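Local coordinates for protein ribokinase (Giardia lamblia, PDB 6WHJ) that probably catalyses the ATP- and magnesium-dependent phosphorylation of D-ribose at O-5, giving D-ribose 5-phosphate, as a homodimeric ribokinase of the PfkB carbohydrate kinase family, at residues 247-250 and 251-254; 280-283 and 284-288. One frame throughout, in Å; residues are numbered along the deposited sequence.

Contact 1. Residues 247-250 and 251-254; sequences IVQT and KSYE
Gln249 and Glu254 face each other at the neck of a beta hairpin, where the backbone N of Gln249 donates to the O of Glu254 at 2.8 Å with a nearly straight N-H...O angle of 168°. Their side chains cross at a slant, OE1 of Gln249 resting 3.8 Å from CB of Glu254, with the amide and carboxylate planes almost perpendicular. With CG anti to the backbone N (chi1 -166°) and the rest extended, the Gln249 chain also runs past Ser252, whose OG is 3.7 Å from the CB of Gln249.

At the far end of the loop Thr250 starts a classic gamma turn centred on Lys251: Ser252 N reaches the O of Thr250 at 2.7 Å, coming from above the carbonyl plane. One residue further on, the bond from Tyr253 N to Gln249 O is weak, as is that from Glu254 N to Ser252 OG. The side chains of Thr250 and Lys251 run alongside each other in the same direction; OG1 of Thr250 is taken by Leu233 O and NZ of Lys251 by Ser227 OG.

The hairpin links strand 245-249 to strand 255-258 at the margin of the large sheet. Glu254 forms a salt bridge with Arg256, Val248 and Tyr253 pack on Val223 of helix 216-228, and Ile247 lies against helix 301-318.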
ATOM      1  N   ILE B 247      28.316  12.146  17.927  1.00 28.97           N
ATOM      2  CA  ILE B 247      29.304  12.468  16.904  1.00 29.27           C
ATOM      3  C   ILE B 247      30.633  11.870  17.339  1.00 29.58           C
ATOM      4  O   ILE B 247      31.127  12.169  18.431  1.00 29.86           O
ATOM      5  CB  ILE B 247      29.423  13.984  16.701  1.00 28.31           C
ATOM      6  CG1 ILE B 247      28.074  14.563  16.292  1.00 28.54           C
ATOM      7  CG2 ILE B 247      30.473  14.297  15.647  1.00 27.24           C
ATOM      8  CD1 ILE B 247      27.995  16.051  16.438  1.00 25.14           C
ATOM      9  N   VAL B 248      31.217  11.037  16.487  1.00 28.85           N
ATOM     10  CA  VAL B 248      32.521  10.442  16.742  1.00 30.21           C
ATOM     11  C   VAL B 248      33.446  10.836  15.609  1.00 27.77           C
ATOM     12  O   VAL B 248      33.099  10.665  14.436  1.00 27.06           O
ATOM     13  CB  VAL B 248      32.448   8.912  16.880  1.00 33.93           C
ATOM     14  CG1 VAL B 248      33.813   8.347  17.237  1.00 31.11           C
ATOM     15  CG2 VAL B 248      31.421   8.520  17.930  1.00 29.83           C
ATOM     16  N   GLN B 249      34.617  11.364  15.961  1.00 32.08           N
ATOM     17  CA  GLN B 249      35.647  11.672  14.979  1.00 31.32           C
ATOM     18  C   GLN B 249      36.402  10.403  14.615  1.00 30.27           C
ATOM     19  O   GLN B 249      36.694   9.578  15.483  1.00 35.48           O
ATOM     20  CB  GLN B 249      36.635  12.690  15.542  1.00 30.62           C
ATOM     21  CG  GLN B 249      37.522  13.317  14.487  1.00 32.14           C
ATOM     22  CD  GLN B 249      38.214  14.560  14.985  1.00 35.71           C
ATOM     23  OE1 GLN B 249      38.122  14.907  16.161  1.00 39.43           O
ATOM     24  NE2 GLN B 249      38.865  15.276  14.079  1.00 38.49           N
ATOM     25  N   THR B 250      36.731  10.245  13.336  1.00 28.10           N
ATOM     26  CA  THR B 250      37.578   9.123  12.944  1.00 34.20           C
ATOM     27  C   THR B 250      39.014   9.326  13.441  1.00 35.41           C
ATOM     28  O   THR B 250      39.442  10.438  13.756  1.00 31.96           O
ATOM     29  CB  THR B 250      37.566   8.938  11.425  1.00 35.47           C
ATOM     30  OG1 THR B 250      38.054  10.122  10.784  1.00 31.72           O
ATOM     31  CG2 THR B 250      36.148   8.645  10.922  1.00 31.59           C
ATOM     32  N   LYS B 251      39.737   8.208  13.566  1.00 37.76           N
ATOM     33  CA  LYS B 251      41.157   8.157  13.943  1.00 40.36           C
ATOM     34  C   LYS B 251      41.401   8.485  15.413  1.00 38.67           C
ATOM     35  O   LYS B 251      42.103   7.734  16.096  1.00 38.84           O
ATOM     36  CB  LYS B 251      42.022   9.100  13.088  1.00 43.06           C
ATOM     37  CG  LYS B 251      41.838   8.991  11.570  1.00 42.57           C
ATOM     38  CD  LYS B 251      42.029   7.574  11.050  1.00 43.05           C
ATOM     39  CE  LYS B 251      41.630   7.486   9.577  1.00 42.56           C
ATOM     40  NZ  LYS B 251      41.004   6.173   9.237  1.00 45.08           N
ATOM     41  N   SER B 252      40.811   9.569  15.922  1.00 40.22           N
ATOM     42  CA  SER B 252      41.009   9.973  17.313  1.00 38.31           C
ATOM     43  C   SER B 252      39.891   9.531  18.240  1.00 36.51           C
ATOM     44  O   SER B 252      40.127   9.370  19.443  1.00 38.76           O
ATOM     45  CB  SER B 252      41.124  11.497  17.427  1.00 35.20           C
ATOM     46  OG  SER B 252      39.881  12.127  17.136  1.00 36.81           O
ATOM     47  N   TYR B 253      38.689   9.343  17.698  1.00 35.53           N
ATOM     48  CA  TYR B 253      37.486   8.946  18.436  1.00 36.53           C
ATOM     49  C   TYR B 253      37.057   9.979  19.478  1.00 34.30           C
ATOM     50  O   TYR B 253      36.382   9.635  20.451  1.00 33.25           O
ATOM     51  CB  TYR B 253      37.655   7.553  19.060  1.00 38.56           C
ATOM     52  CG  TYR B 253      38.061   6.538  18.012  1.00 39.61           C
ATOM     53  CD1 TYR B 253      37.153   6.094  17.064  1.00 29.46           C
ATOM     54  CD2 TYR B 253      39.365   6.060  17.947  1.00 39.68           C
ATOM     55  CE1 TYR B 253      37.524   5.194  16.094  1.00 34.63           C
ATOM     56  CE2 TYR B 253      39.745   5.150  16.974  1.00 39.26           C
ATOM     57  CZ  TYR B 253      38.820   4.723  16.047  1.00 39.06           C
ATOM     58  OH  TYR B 253      39.198   3.825  15.072  1.00 38.85           O
ATOM     59  N   GLU B 254      37.373  11.258  19.254  1.00 31.14           N
ATOM     60  CA  GLU B 254      36.732  12.298  20.048  1.00 32.84           C
ATOM     61  C   GLU B 254      35.230  12.239  19.830  1.00 34.71           C
ATOM     62  O   GLU B 254      34.756  11.969  18.725  1.00 34.08           O
ATOM     63  CB  GLU B 254      37.260  13.698  19.713  1.00 31.04           C
ATOM     64  CG  GLU B 254      38.554  14.044  20.410  1.00 37.65           C
ATOM     65  CD  GLU B 254      38.329  14.274  21.905  1.00 38.23           C
ATOM     66  OE1 GLU B 254      39.170  13.807  22.716  1.00 36.15           O
ATOM     67  OE2 GLU B 254      37.310  14.909  22.268  1.00 38.25           O
TER

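Contact 2. Residues 280-283 and 284-288; sequences FCVR and LMELA
Arg283 meets both Glu286 and Leu287 one turn on in helix 272-287, a long alpha-helix of the ribokinase-like alpha/beta fold. Its chain bends at chi2 (59°), which swings the guanidinium forward along the helix surface. There NH1 of Arg283 forms a salt bridge with OE1 of Glu286 at 3.1 Å, and OE1 accepts through its anti lone pair; the acceptor lies 27° out of the guanidinium plane, and the N-H...O angle is only 136°.

On a neighbouring side of the helix, Phe280 and Leu284 run alongside each other, the aromatic CE2 touching CD2 of Leu284 at 3.6 Å. Val282 likewise runs parallel to Glu286, with CG1 3.7 Å from OE2. Beneath these pairs, successive i to i+4 backbone bonds fix the spacing, among them Leu284 N to Phe280 O at 2.8 Å and Leu287 N to Arg283 O at 2.9 Å.

Further out, Arg331 forms a second salt bridge with OE1 of Glu286, and Glu306 of helix 301-318 pairs with NH2 of Arg283, so each charged group has two ionic partners, both of those of Glu286 on OE1. Cys281 and Met285 press on Leu140 of strand 140-143, placing that side of the helix against the central sheet. Back at the arginine, CD2 of Leu287 sits over one face of the Arg283 guanidinium, off-centre toward its rim and 3.5 Å from NH2 of Arg283.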
ATOM      1  N   PHE B 280      20.397  19.621  10.054  1.00 28.92           N
ATOM      2  CA  PHE B 280      21.831  19.462  10.268  1.00 26.76           C
ATOM      3  C   PHE B 280      22.618  20.033   9.095  1.00 29.30           C
ATOM      4  O   PHE B 280      23.616  20.735   9.287  1.00 25.35           O
ATOM      5  CB  PHE B 280      22.158  17.978  10.466  1.00 24.29           C
ATOM      6  CG  PHE B 280      23.616  17.691  10.618  1.00 25.36           C
ATOM      7  CD1 PHE B 280      24.307  18.092  11.753  1.00 23.75           C
ATOM      8  CD2 PHE B 280      24.323  17.072   9.587  1.00 28.79           C
ATOM      9  CE1 PHE B 280      25.670  17.833  11.889  1.00 27.30           C
ATOM     10  CE2 PHE B 280      25.691  16.813   9.706  1.00 30.29           C
ATOM     11  CZ  PHE B 280      26.366  17.197  10.864  1.00 28.37           C
ATOM     12  N   CYS B 281      22.164  19.764   7.867  1.00 29.81           N
ATOM     13  CA  CYS B 281      22.861  20.281   6.695  1.00 27.80           C
ATOM     14  C   CYS B 281      22.723  21.794   6.586  1.00 31.49           C
ATOM     15  O   CYS B 281      23.684  22.479   6.212  1.00 32.62           O
ATOM     16  CB  CYS B 281      22.347  19.601   5.430  1.00 25.01           C
ATOM     17  SG  CYS B 281      22.856  17.879   5.305  1.00 27.98           S
ATOM     18  N   VAL B 282      21.540  22.335   6.890  1.00 28.30           N
ATOM     19  CA  VAL B 282      21.362  23.785   6.830  1.00 29.97           C
ATOM     20  C   VAL B 282      22.346  24.478   7.765  1.00 30.44           C
ATOM     21  O   VAL B 282      23.094  25.370   7.350  1.00 33.75           O
ATOM     22  CB  VAL B 282      19.905  24.170   7.148  1.00 31.27           C
ATOM     23  CG1 VAL B 282      19.802  25.656   7.463  1.00 30.59           C
ATOM     24  CG2 VAL B 282      19.017  23.827   5.971  1.00 31.52           C
ATOM     25  N   ARG B 283      22.374  24.059   9.036  1.00 29.86           N
ATOM     26  CA  ARG B 283      23.270  24.680  10.011  1.00 31.31           C
ATOM     27  C   ARG B 283      24.732  24.393   9.706  1.00 31.47           C
ATOM     28  O   ARG B 283      25.590  25.249   9.944  1.00 34.21           O
ATOM     29  CB  ARG B 283      22.941  24.199  11.419  1.00 30.70           C
ATOM     30  CG  ARG B 283      23.504  25.076  12.521  1.00 30.87           C
ATOM     31  CD  ARG B 283      22.995  26.495  12.414  1.00 33.62           C
ATOM     32  NE  ARG B 283      23.674  27.365  13.367  1.00 36.58           N
ATOM     33  CZ  ARG B 283      24.297  28.496  13.052  1.00 36.37           C
ATOM     34  NH1 ARG B 283      24.313  28.930  11.796  1.00 35.64           N
ATOM     35  NH2 ARG B 283      24.881  29.205  14.008  1.00 35.34           N
ATOM     36  N   LEU B 284      25.036  23.203   9.189  1.00 29.73           N
ATOM     37  CA  LEU B 284      26.404  22.890   8.801  1.00 30.54           C
ATOM     38  C   LEU B 284      26.871  23.833   7.706  1.00 34.68           C
ATOM     39  O   LEU B 284      27.959  24.413   7.788  1.00 33.89           O
ATOM     40  CB  LEU B 284      26.490  21.439   8.347  1.00 29.76           C
ATOM     41  CG  LEU B 284      27.853  20.768   8.280  1.00 31.76           C
ATOM     42  CD1 LEU B 284      28.578  20.960   9.592  1.00 33.28           C
ATOM     43  CD2 LEU B 284      27.657  19.286   8.000  1.00 33.12           C
ATOM     44  N   MET B 285      26.031  24.024   6.688  1.00 35.16           N
ATOM     45  CA  MET B 285      26.366  24.921   5.589  1.00 33.78           C
ATOM     46  C   MET B 285      26.521  26.358   6.070  1.00 35.38           C
ATOM     47  O   MET B 285      27.370  27.096   5.558  1.00 36.98           O
ATOM     48  CB  MET B 285      25.291  24.828   4.501  1.00 31.66           C
ATOM     49  CG  MET B 285      25.543  25.693   3.274  1.00 35.12           C
ATOM     50  SD  MET B 285      24.809  27.340   3.445  1.00 39.76           S
ATOM     51  CE  MET B 285      23.093  26.896   3.684  1.00 34.99           C
ATOM     52  N   GLU B 286      25.727  26.769   7.062  1.00 37.97           N
ATOM     53  CA  GLU B 286      25.813  28.143   7.545  1.00 36.72           C
ATOM     54  C   GLU B 286      27.078  28.367   8.358  1.00 41.46           C
ATOM     55  O   GLU B 286      27.720  29.414   8.239  1.00 42.54           O
ATOM     56  CB  GLU B 286      24.579  28.492   8.373  1.00 32.14           C
ATOM     57  CG  GLU B 286      23.338  28.732   7.542  1.00 35.95           C
ATOM     58  CD  GLU B 286      22.078  28.861   8.381  1.00 39.67           C
ATOM     59  OE1 GLU B 286      22.170  28.749   9.626  1.00 36.14           O
ATOM     60  OE2 GLU B 286      20.997  29.101   7.790  1.00 41.76           O
ATOM     61  N   LEU B 287      27.462  27.384   9.179  1.00 40.54           N
ATOM     62  CA  LEU B 287      28.671  27.532   9.982  1.00 42.06           C
ATOM     63  C   LEU B 287      29.924  27.592   9.114  1.00 45.56           C
ATOM     64  O   LEU B 287      30.932  28.178   9.526  1.00 50.52           O
ATOM     65  CB  LEU B 287      28.770  26.386  10.990  1.00 38.14           C
ATOM     66  CG  LEU B 287      27.705  26.380  12.092  1.00 36.12           C
ATOM     67  CD1 LEU B 287      27.750  25.087  12.885  1.00 32.97           C
ATOM     68  CD2 LEU B 287      27.827  27.596  13.012  1.00 34.66           C
ATOM     69  N   ALA B 288      29.877  26.999   7.918  1.00 45.51           N
ATOM     70  CA  ALA B 288      30.987  27.067   6.980  1.00 46.92           C
ATOM     71  C   ALA B 288      31.149  28.443   6.353  1.00 51.45           C
ATOM     72  O   ALA B 288      32.205  28.716   5.776  1.00 57.91           O
ATOM     73  CB  ALA B 288      30.811  26.014   5.888  1.00 48.45           C
TER

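How the contacts relate
Contact 1 precedes contact 2 in the chain, and their centres are about 20 Å apart; the nearest atoms come within about 5 Å without touching. Helix 301-318 bridges them, since Ile304 packs on Ile247 of the hairpin and also on Leu284 of the helix. Both lie within 10 Å of residues of the predicted nucleotide site: the side chain of Val248 is about 9 Å from that of Leu240, and the side chain of Phe280 about 8 Å from that of Thr239. The helix of contact 2 carries, near its start, Gly273 and Asp274, the latter the predicted proton acceptor. The hairpin of contact 1 instead closes the sheet margin beyond strand 235-239.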